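Local coordinates for protein oxidase/hydroxylase (Streptomyces hygroscopicus subsp. hygroscopicus, PDB 4XCB) that probably acts as a 2-oxoglutarate-dependent oxygenase of the phytanoyl-CoA dioxygenase family, and binds hygromycin B beside its metal centre, at residues V101-G106 against S181-G186. Sequence-based numbering, arbitrary orientation.
Sequences VLYLHG and SLVDSG. With NI (nickel (II) ion), chain E; HY0 (hygromycin b variant), chain G; AKG (2-oxoglutaric acid), chain F.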
loop_
_atom_site.group_PDB
_atom_site.type_symbol
_atom_site.label_atom_id
_atom_site.label_comp_id
_atom_site.label_asym_id
_atom_site.label_seq_id
_atom_site.Cartn_x
_atom_site.Cartn_y
_atom_site.Cartn_z
ATOM N N VAL A 101 23.352 5.481 27.087
ATOM C CA VAL A 101 22.430 4.575 26.414
ATOM C C VAL A 101 21.483 5.410 25.558
ATOM O O VAL A 101 21.280 6.581 25.848
ATOM C CB VAL A 101 21.618 3.729 27.437
ATOM C CG1 VAL A 101 20.627 4.612 28.193
ATOM C CG2 VAL A 101 20.906 2.565 26.753
ATOM N N LEU A 102 20.932 4.820 24.501
ATOM C CA LEU A 102 19.897 5.500 23.718
ATOM C C LEU A 102 18.736 4.546 23.510
ATOM O O LEU A 102 18.843 3.565 22.768
ATOM C CB LEU A 102 20.449 5.995 22.381
ATOM C CG LEU A 102 19.562 6.944 21.582
ATOM C CD1 LEU A 102 19.253 8.174 22.401
ATOM C CD2 LEU A 102 20.269 7.341 20.306
ATOM N N TYR A 103 17.627 4.834 24.181
ATOM C CA TYR A 103 16.480 3.936 24.158
ATOM C C TYR A 103 15.810 3.958 22.789
ATOM O O TYR A 103 16.002 4.903 22.021
ATOM C CB TYR A 103 15.481 4.323 25.248
ATOM C CG TYR A 103 16.029 4.203 26.652
ATOM C CD1 TYR A 103 16.851 3.147 27.003
ATOM C CD2 TYR A 103 15.734 5.154 27.621
ATOM C CE1 TYR A 103 17.351 3.027 28.282
ATOM C CE2 TYR A 103 16.233 5.041 28.903
ATOM C CZ TYR A 103 17.042 3.975 29.222
ATOM O OH TYR A 103 17.552 3.849 30.493
ATOM N N LEU A 104 15.030 2.919 22.494
ATOM C CA LEU A 104 14.402 2.776 21.187
ATOM C C LEU A 104 13.505 3.952 20.823
ATOM O O LEU A 104 12.812 4.535 21.669
ATOM C CB LEU A 104 13.580 1.485 21.117
ATOM C CG LEU A 104 14.419 0.219 21.214
ATOM C CD1 LEU A 104 13.534 -1.025 20.972
ATOM C CD2 LEU A 104 15.607 0.274 20.248
ATOM N N HIS A 105 13.534 4.288 19.541
ATOM C CA HIS A 105 12.671 5.338 18.994
ATOM C C HIS A 105 12.408 5.018 17.543
ATOM O O HIS A 105 13.090 4.186 16.960
ATOM C CB HIS A 105 13.302 6.731 19.141
ATOM C CG HIS A 105 14.739 6.805 18.713
ATOM N ND1 HIS A 105 15.785 6.411 19.526
ATOM C CD2 HIS A 105 15.307 7.246 17.565
ATOM C CE1 HIS A 105 16.930 6.606 18.893
ATOM N NE2 HIS A 105 16.667 7.104 17.700
ATOM N N GLY A 106 11.432 5.695 16.941
ATOM C CA GLY A 106 11.016 5.345 15.595
ATOM C C GLY A 106 10.045 4.182 15.635
ATOM O O GLY A 106 9.529 3.842 16.690
ATOM N N SER A 181 13.861 -0.907 29.249
ATOM C CA SER A 181 14.137 -0.769 27.814
ATOM C C SER A 181 14.579 -2.067 27.171
ATOM O O SER A 181 15.355 -2.828 27.744
ATOM C CB SER A 181 15.209 0.288 27.555
ATOM O OG SER A 181 15.718 0.144 26.233
ATOM N N LEU A 182 14.088 -2.301 25.965
ATOM C CA LEU A 182 14.452 -3.479 25.202
ATOM C C LEU A 182 15.946 -3.509 24.882
ATOM O O LEU A 182 16.488 -4.583 24.626
ATOM C CB LEU A 182 13.634 -3.548 23.911
ATOM C CG LEU A 182 12.144 -3.840 24.103
ATOM C CD1 LEU A 182 11.389 -3.753 22.792
ATOM C CD2 LEU A 182 11.959 -5.222 24.718
ATOM N N VAL A 183 16.620 -2.353 24.890
ATOM C CA VAL A 183 18.058 -2.371 24.577
ATOM C C VAL A 183 18.824 -2.940 25.765
ATOM O O VAL A 183 19.967 -3.361 25.616
ATOM C CB VAL A 183 18.650 -0.981 24.218
ATOM C CG1 VAL A 183 17.781 -0.277 23.180
ATOM C CG2 VAL A 183 18.821 -0.111 25.435
ATOM N N ASP A 184 18.193 -2.943 26.936
ATOM C CA ASP A 184 18.788 -3.560 28.125
ATOM C C ASP A 184 18.339 -5.004 28.324
ATOM O O ASP A 184 19.149 -5.871 28.667
ATOM C CB ASP A 184 18.447 -2.760 29.379
ATOM C CG ASP A 184 19.232 -1.474 29.488
ATOM O OD1 ASP A 184 20.422 -1.474 29.115
ATOM O OD2 ASP A 184 18.660 -0.463 29.951
ATOM N N SER A 185 17.053 -5.268 28.121
ATOM C CA SER A 185 16.503 -6.596 28.391
ATOM C C SER A 185 16.643 -7.528 27.194
ATOM O O SER A 185 16.662 -8.749 27.341
ATOM C CB SER A 185 15.032 -6.495 28.792
ATOM O OG SER A 185 14.222 -6.143 27.681
ATOM N N GLY A 186 16.735 -6.949 26.004
ATOM C CA GLY A 186 16.724 -7.722 24.786
ATOM C C GLY A 186 15.310 -7.942 24.286
ATOM O O GLY A 186 14.339 -7.702 25.000
HETATM NI NI NI E . 17.766 7.659 15.957
HETATM C C1 HY0 G . 10.954 12.775 21.698
HETATM C C2 HY0 G . 10.044 12.827 22.905
HETATM C C3 HY0 G . 10.431 14.002 23.790
HETATM C C4 HY0 G . 11.887 13.872 24.238
HETATM C C5 HY0 G . 12.828 13.703 23.042
HETATM C C6 HY0 G . 12.395 12.607 22.119
HETATM N N7 HY0 G . 8.715 12.986 22.454
HETATM O O8 HY0 G . 10.583 11.654 20.930
HETATM N N9 HY0 G . 12.247 15.045 24.960
HETATM C C10 HY0 G . 11.740 14.926 26.324
HETATM O O11 HY0 G . 14.109 13.379 23.539
HETATM C C12 HY0 G . 14.343 11.469 19.151
HETATM C C13 HY0 G . 13.758 11.414 20.536
HETATM O O14 HY0 G . 14.673 11.003 21.522
HETATM C C15 HY0 G . 15.166 9.724 21.233
HETATM C C16 HY0 G . 16.131 9.876 20.099
HETATM C C17 HY0 G . 15.308 10.404 18.854
HETATM O O18 HY0 G . 13.233 12.679 20.929
HETATM C C19 HY0 G . 15.874 9.179 22.471
HETATM O O20 HY0 G . 14.883 8.870 23.454
HETATM O O21 HY0 G . 17.123 10.779 20.419
HETATM O O22 HY0 G . 16.194 10.869 17.924
HETATM C C23 HY0 G . 15.790 12.218 17.620
HETATM C C24 HY0 G . 17.004 13.035 17.331
HETATM C C25 HY0 G . 16.609 14.356 16.690
HETATM C C26 HY0 G . 15.718 14.135 15.484
HETATM C C27 HY0 G . 14.523 13.358 15.922
HETATM O O28 HY0 G . 14.967 12.143 16.480
HETATM O O29 HY0 G . 15.027 12.735 18.792
HETATM O O30 HY0 G . 17.718 13.352 18.531
HETATM O O31 HY0 G . 17.782 15.062 16.356
HETATM O O32 HY0 G . 16.400 13.431 14.443
HETATM C C33 HY0 G . 13.610 13.037 14.725
HETATM C C34 HY0 G . 12.219 12.734 15.216
HETATM O O35 HY0 G . 11.539 13.908 15.610
HETATM N N36 HY0 G . 14.103 11.876 14.081
HETATM C C1 AKG F . 19.923 9.163 16.744
HETATM O O1 AKG F . 18.682 9.355 16.547
HETATM O O2 AKG F . 20.699 10.138 16.980
HETATM C C2 AKG F . 20.479 7.766 16.692
HETATM O O5 AKG F . 19.723 6.876 16.347
HETATM C C3 AKG F . 21.918 7.503 17.103
HETATM C C4 AKG F . 22.486 6.222 16.539
HETATM C C5 AKG F . 23.808 5.900 17.219
HETATM O O3 AKG F . 24.515 4.943 16.798
HETATM O O4 AKG F . 24.187 6.597 18.200
HETATM O O HOH W 1 18.768 8.249 13.987
HETATM O O HOH W 2 16.353 8.890 15.218
#
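Leu104 and Val183 mark the tight part of a contact in which a short helix, 182-185, packs against the outer side of metal-bearing strand 102-105 in the double-stranded beta-helix fold. CD2 of Leu104 lies 3.7 Å from CG1 of Val183, the two side chains running antiparallel alongside one another, while the Leu104 side chain meets that of Leu182 nearly at right angles, CD1 reaching CB. Val159 and Cys157 of strand 156-159 close over this apolar cluster. With CG1 of Val183 beside its backbone N (chi1 -49°), CG2 falls between N and the carbonyl carbon and meets CG2 of Val101 at 3.6 Å. The packing is also close where the CD1 corner of the Tyr103 ring meets CB and OG of buried Ser181, CB at 3.3 Å. Ser181 OG caps the helix by accepting from Val183 N, and it is also hydrogen-bonded to Glu256 OE1. With alanine at Tyr103, the ring covering Ser181 CB and bordering Val183 CG2 is gone, which is likely to leave a gap at the N-cap.

Toward solvent the fit is looser: exposed Asp184 brings OD2 near the ring plane, 4.1 Å from Tyr103 CE1, and that carboxylate is salt-bridged to Arg213.

One strand thus serves both packing and catalytic centre. On its face turned from the helix, Leu102 and His105 meet the ligands. Tyr103 O accepts the ND1-H of His105 at 2.9 Å, almost in the imidazole plane, which fixes the ring's rotation while its NE2 binds nickel at 2.1 Å.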